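Local atomic coordinates of aldehyde dehydrogenase (Burkholderia vietnamiensis, PDB entry 5KF0), a protein that probably oxidises aldehydes to carboxylic acids with a nicotinamide dinucleotide as hydride acceptor, and is seen here holding NADPH. Residues V150-N162 / F224-G237. Sequence-based numbering, arbitrary orientation. Where two conformers were deposited one is given.
With NDP (NADPH dihydro-nicotinamide-adenine-dinucleotide phosphate), chain E.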
# COMPACT_ATOMS: atom_id res chain seq x y z
N VAL A 150 -14.27 2.55 -9.50
CA VAL A 150 -15.46 2.30 -10.32
C VAL A 150 -15.01 2.14 -11.77
O VAL A 150 -14.17 2.92 -12.23
CB VAL A 150 -16.47 3.45 -10.17
CG1 VAL A 150 -17.71 3.23 -11.04
CG2 VAL A 150 -16.87 3.62 -8.70
N PRO A 151 -15.54 1.19 -12.53
CA PRO A 151 -15.15 1.11 -13.95
C PRO A 151 -15.38 2.44 -14.64
O PRO A 151 -16.38 3.13 -14.39
CB PRO A 151 -16.08 0.02 -14.52
CG PRO A 151 -16.66 -0.69 -13.37
CD PRO A 151 -16.52 0.16 -12.14
N ILE A 152 -14.44 2.83 -15.51
CA ILE A 152 -14.51 4.15 -16.13
C ILE A 152 -15.66 4.25 -17.13
O ILE A 152 -16.18 5.34 -17.38
CB ILE A 152 -13.16 4.52 -16.77
CG1 ILE A 152 -13.09 6.01 -17.08
CG2 ILE A 152 -12.90 3.66 -18.01
CD1 ILE A 152 -11.68 6.48 -17.44
N GLY A 153 -16.08 3.13 -17.71
CA GLY A 153 -17.11 3.14 -18.71
C GLY A 153 -16.63 2.44 -19.96
O GLY A 153 -15.64 1.70 -19.93
N PRO A 154 -17.30 2.67 -21.09
CA PRO A 154 -16.86 2.02 -22.34
C PRO A 154 -15.45 2.45 -22.71
O PRO A 154 -15.12 3.63 -22.69
CB PRO A 154 -17.89 2.50 -23.37
CG PRO A 154 -19.10 2.89 -22.54
CD PRO A 154 -18.50 3.48 -21.29
N CYS A 155 -14.62 1.46 -23.06
CA CYS A 155 -13.23 1.69 -23.43
C CYS A 155 -13.03 1.36 -24.90
O CYS A 155 -13.56 0.36 -25.39
CB CYS A 155 -12.28 0.83 -22.60
SG CYS A 155 -12.26 1.24 -20.83
N SER A 156 -12.24 2.19 -25.57
CA SER A 156 -11.84 1.99 -26.96
C SER A 156 -10.40 1.48 -26.96
O SER A 156 -9.50 2.14 -26.43
CB SER A 156 -11.94 3.29 -27.75
OG SER A 156 -11.45 3.11 -29.07
N PHE A 157 -10.18 0.32 -27.58
CA PHE A 157 -8.88 -0.36 -27.58
C PHE A 157 -8.41 -0.53 -29.02
O PHE A 157 -9.15 -1.05 -29.86
CB PHE A 157 -8.98 -1.74 -26.92
CG PHE A 157 -9.24 -1.70 -25.44
CD1 PHE A 157 -8.86 -0.60 -24.67
CD2 PHE A 157 -9.85 -2.79 -24.81
CE1 PHE A 157 -9.09 -0.59 -23.29
CE2 PHE A 157 -10.07 -2.78 -23.44
CZ PHE A 157 -9.70 -1.68 -22.68
N ILE A 158 -7.17 -0.13 -29.29
CA ILE A 158 -6.55 -0.28 -30.60
C ILE A 158 -5.19 -0.94 -30.42
O ILE A 158 -4.39 -0.47 -29.60
CB ILE A 158 -6.39 1.08 -31.31
CG1 ILE A 158 -7.75 1.72 -31.60
CG2 ILE A 158 -5.58 0.92 -32.60
CD1 ILE A 158 -7.65 3.17 -32.12
N SER A 159 -4.91 -2.01 -31.18
CA SER A 159 -3.71 -2.80 -30.99
C SER A 159 -2.94 -2.97 -32.30
O SER A 159 -3.50 -2.80 -33.38
CB SER A 159 -4.06 -4.18 -30.39
OG SER A 159 -5.01 -4.89 -31.17
N PRO A 160 -1.63 -3.33 -32.22
CA PRO A 160 -0.80 -3.35 -33.43
C PRO A 160 -0.59 -4.74 -33.99
O PRO A 160 -1.12 -5.73 -33.47
CB PRO A 160 0.52 -2.75 -32.94
CG PRO A 160 0.62 -3.36 -31.56
CD PRO A 160 -0.80 -3.40 -31.00
N PHE A 161 0.22 -4.84 -35.05
CA PHE A 161 0.33 -6.12 -35.75
C PHE A 161 1.29 -7.09 -35.08
O PHE A 161 1.20 -8.29 -35.34
CB PHE A 161 0.77 -5.92 -37.21
CG PHE A 161 2.28 -5.78 -37.38
CD1 PHE A 161 3.09 -6.89 -37.52
CD2 PHE A 161 2.86 -4.52 -37.40
CE1 PHE A 161 4.48 -6.75 -37.67
CE2 PHE A 161 4.22 -4.37 -37.56
CZ PHE A 161 5.04 -5.49 -37.70
N ASN A 162 2.26 -6.61 -34.29
CA ASN A 162 3.44 -7.45 -34.10
C ASN A 162 3.34 -8.40 -32.92
O ASN A 162 3.86 -9.52 -32.99
CB ASN A 162 4.70 -6.59 -33.96
CG ASN A 162 4.67 -5.70 -32.74
OD1 ASN A 162 3.65 -5.10 -32.42
ND2 ASN A 162 5.81 -5.60 -32.07
N PHE A 224 -13.37 5.14 -33.17
CA PHE A 224 -12.58 4.62 -32.05
C PHE A 224 -11.85 5.72 -31.31
O PHE A 224 -11.55 5.56 -30.12
CB PHE A 224 -11.58 3.58 -32.54
CG PHE A 224 -12.20 2.25 -32.83
CD1 PHE A 224 -12.38 1.32 -31.82
CD2 PHE A 224 -12.62 1.93 -34.12
CE1 PHE A 224 -12.96 0.09 -32.07
CE2 PHE A 224 -13.21 0.69 -34.37
CZ PHE A 224 -13.38 -0.21 -33.34
N THR A 225 -11.56 6.83 -31.98
CA THR A 225 -10.91 7.96 -31.32
C THR A 225 -11.89 9.05 -30.90
O THR A 225 -11.76 9.60 -29.79
CB THR A 225 -9.85 8.55 -32.25
OG1 THR A 225 -8.81 7.58 -32.46
CG2 THR A 225 -9.24 9.84 -31.68
N THR A 226 -12.88 9.37 -31.73
CA THR A 226 -13.66 10.59 -31.52
C THR A 226 -15.01 10.37 -30.82
O THR A 226 -15.56 11.35 -30.31
CB THR A 226 -13.91 11.31 -32.85
OG1 THR A 226 -14.74 10.51 -33.71
CG2 THR A 226 -12.59 11.61 -33.56
N ASP A 227 -15.57 9.16 -30.80
CA ASP A 227 -16.90 9.03 -30.22
C ASP A 227 -16.87 9.38 -28.73
O ASP A 227 -16.05 8.84 -27.97
CB ASP A 227 -17.45 7.61 -30.42
CG ASP A 227 -18.95 7.54 -30.22
OD1 ASP A 227 -19.40 7.69 -29.07
OD2 ASP A 227 -19.68 7.35 -31.22
N GLU A 228 -17.75 10.30 -28.31
CA GLU A 228 -17.70 10.77 -26.94
C GLU A 228 -18.27 9.79 -25.93
O GLU A 228 -18.14 10.02 -24.73
CB GLU A 228 -18.42 12.11 -26.81
CG GLU A 228 -19.93 12.01 -26.89
CD GLU A 228 -20.63 13.30 -26.50
OE1 GLU A 228 -19.93 14.30 -26.22
OE2 GLU A 228 -21.88 13.32 -26.48
N ARG A 229 -18.90 8.70 -26.39
CA ARG A 229 -19.40 7.70 -25.44
C ARG A 229 -18.28 6.84 -24.87
O ARG A 229 -18.46 6.23 -23.81
CB ARG A 229 -20.46 6.83 -26.12
CG ARG A 229 -21.73 7.62 -26.44
CD ARG A 229 -22.67 6.84 -27.35
NE ARG A 229 -22.07 6.63 -28.67
CZ ARG A 229 -22.63 5.90 -29.63
NH1 ARG A 229 -23.81 5.32 -29.43
NH2 ARG A 229 -22.01 5.75 -30.80
N PHE A 230 -17.14 6.78 -25.55
CA PHE A 230 -15.95 6.15 -25.00
C PHE A 230 -15.36 7.06 -23.93
O PHE A 230 -15.18 8.25 -24.17
CB PHE A 230 -14.90 5.92 -26.08
CG PHE A 230 -15.16 4.75 -27.01
CD1 PHE A 230 -15.33 3.46 -26.53
CD2 PHE A 230 -15.12 4.94 -28.40
CE1 PHE A 230 -15.50 2.39 -27.40
CE2 PHE A 230 -15.30 3.88 -29.27
CZ PHE A 230 -15.50 2.60 -28.78
N ARG A 231 -15.04 6.50 -22.76
CA ARG A 231 -14.44 7.28 -21.68
C ARG A 231 -12.92 7.14 -21.62
O ARG A 231 -12.27 7.93 -20.92
CB ARG A 231 -15.04 6.86 -20.33
CG ARG A 231 -16.57 6.82 -20.34
CD ARG A 231 -17.19 8.15 -20.72
NE ARG A 231 -17.25 9.08 -19.60
CZ ARG A 231 -18.26 9.15 -18.73
NH1 ARG A 231 -19.31 8.36 -18.87
NH2 ARG A 231 -18.22 10.02 -17.73
N LEU A 232 -12.36 6.18 -22.35
CA LEU A 232 -10.93 5.93 -22.41
C LEU A 232 -10.60 5.44 -23.80
O LEU A 232 -11.33 4.60 -24.35
CB LEU A 232 -10.49 4.89 -21.38
CG LEU A 232 -9.08 4.32 -21.56
CD1 LEU A 232 -8.02 5.39 -21.27
CD2 LEU A 232 -8.86 3.09 -20.67
N LEU A 233 -9.54 5.99 -24.39
CA LEU A 233 -8.89 5.42 -25.56
C LEU A 233 -7.54 4.90 -25.11
O LEU A 233 -6.74 5.66 -24.55
CB LEU A 233 -8.72 6.45 -26.68
CG LEU A 233 -7.70 6.06 -27.76
CD1 LEU A 233 -8.22 4.90 -28.62
CD2 LEU A 233 -7.36 7.25 -28.65
N SER A 234 -7.29 3.61 -25.30
CA SER A 234 -5.98 3.04 -25.00
C SER A 234 -5.43 2.47 -26.30
O SER A 234 -5.99 1.52 -26.86
CB SER A 234 -6.07 1.98 -23.90
OG SER A 234 -4.80 1.41 -23.65
N PHE A 235 -4.35 3.08 -26.78
CA PHE A 235 -3.79 2.85 -28.10
C PHE A 235 -2.39 2.27 -27.96
O PHE A 235 -1.55 2.84 -27.25
CB PHE A 235 -3.75 4.16 -28.91
CG PHE A 235 -2.96 4.05 -30.20
CD1 PHE A 235 -3.58 3.66 -31.37
CD2 PHE A 235 -1.59 4.32 -30.22
CE1 PHE A 235 -2.85 3.55 -32.56
CE2 PHE A 235 -0.85 4.20 -31.40
CZ PHE A 235 -1.49 3.82 -32.57
N THR A 236 -2.14 1.15 -28.64
CA THR A 236 -0.79 0.61 -28.78
C THR A 236 -0.44 0.56 -30.26
O THR A 236 -1.14 -0.09 -31.05
CB THR A 236 -0.68 -0.79 -28.14
OG1 THR A 236 -1.04 -0.71 -26.75
CG2 THR A 236 0.76 -1.31 -28.25
N GLY A 237 0.64 1.25 -30.64
CA GLY A 237 0.99 1.35 -32.04
C GLY A 237 2.10 2.38 -32.22
O GLY A 237 2.82 2.70 -31.28
PA NDP E . 0.39 1.35 -36.48
O1A NDP E . 0.48 2.65 -35.75
O2A NDP E . 0.67 1.49 -37.97
O5B NDP E . -1.02 0.65 -36.28
C5B NDP E . -1.39 0.28 -34.93
C4B NDP E . -2.89 0.19 -34.85
O4B NDP E . -3.46 1.52 -35.00
C3B NDP E . -3.55 -0.67 -35.94
O3B NDP E . -4.70 -1.32 -35.42
C2B NDP E . -3.97 0.39 -36.96
O2B NDP E . -5.06 0.00 -37.82
C1B NDP E . -4.45 1.47 -36.01
N9A NDP E . -4.56 2.79 -36.61
C8A NDP E . -3.65 3.47 -37.38
N7A NDP E . -4.03 4.68 -37.71
C5A NDP E . -5.28 4.80 -37.13
C6A NDP E . -6.22 5.86 -37.10
N6A NDP E . -6.05 7.03 -37.73
N1A NDP E . -7.36 5.66 -36.41
C2A NDP E . -7.55 4.49 -35.80
N3A NDP E . -6.75 3.42 -35.76
C4A NDP E . -5.62 3.65 -36.45
O3 NDP E . 1.43 0.33 -35.83
PN NDP E . 1.88 -1.15 -36.21
O1N NDP E . 0.69 -2.04 -36.25
O2N NDP E . 2.68 -1.05 -37.48
O5D NDP E . 2.80 -1.60 -35.01
C5D NDP E . 4.17 -1.20 -34.83
C4D NDP E . 4.22 -0.03 -33.88
O4D NDP E . 3.62 -0.40 -32.61
C3D NDP E . 5.65 0.41 -33.57
O3D NDP E . 5.80 1.83 -33.55
C2D NDP E . 5.90 -0.22 -32.20
O2D NDP E . 6.92 0.37 -31.41
C1D NDP E . 4.52 -0.08 -31.57
N1N NDP E . 4.42 -1.03 -30.47
C2N NDP E . 4.26 -0.60 -29.17
C3N NDP E . 4.33 -1.44 -28.12
C7N NDP E . 4.07 -1.00 -26.72
O7N NDP E . 3.54 -1.80 -25.94
N7N NDP E . 4.47 0.22 -26.34
C4N NDP E . 4.71 -2.87 -28.33
C5N NDP E . 4.53 -3.27 -29.75
C6N NDP E . 4.46 -2.37 -30.72
P2B NDP E . -4.79 -0.81 -39.22
O1X NDP E . -3.36 -1.20 -39.26
O2X NDP E . -5.79 -1.93 -39.16
O3X NDP E . -5.16 0.13 -40.34
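I152 begins the contact: its carbonyl oxygen meets R231 CG, in the aliphatic stem of the arginine, at 3.3 Å, while its CG1 packs against R231 CB. At P154 the ring rests on the backbone of R229, and its carbonyl oxygen takes a hydrogen bond from R231 N (2.9 Å). Parallel pairing of strands 155-158 and 232-236, whose directions diverge by 13°, then takes over. S156 N donates to L232 O, S156 O accepts from S234 N, and I158 O accepts from T236 N, each at 2.9 Å; I158 N donates to S234 O over a longer 3.2 Å. This is the alternation expected of parallel strands.

The side chain of S156 adds more than pairing. Its CB stands 3.4 Å from the centroid of the F230 ring, 4° off the normal, a CH-pi contact over the centre of the face. With OG anti to the backbone N (chi1 175°), the hydroxyl is carried toward F224, where it lies at the ring edge and donates to F224 O at 2.7 Å, tilted from the carbonyl plane, tying the end of helix 222-226 to the strand. On the other side of the sheet F157 meets S234 CB, and the S234 hydroxyl bonds to K171. I158 splits its branches: CD1 packs on F224 CB and L233 CD1, whereas CG2 lies against F235 CD1 and also touches the cofactor's adenosine ribose at O4B.

Beyond the strand, S159 O accepts from NADPH O3B at 2.8 Å, P160 CD abuts T236 O, and F161 N donates to phosphate oxygen O1N at 3.1 Å. Both strands therefore end at the cofactor, as in the Rossmann-like nucleotide-binding domain of aldehyde dehydrogenases. The ladder of backbone bonds holds the strands in register, with apolar side chains packed on both faces, and this probably fixes the main-chain groups that grip ribose and phosphate.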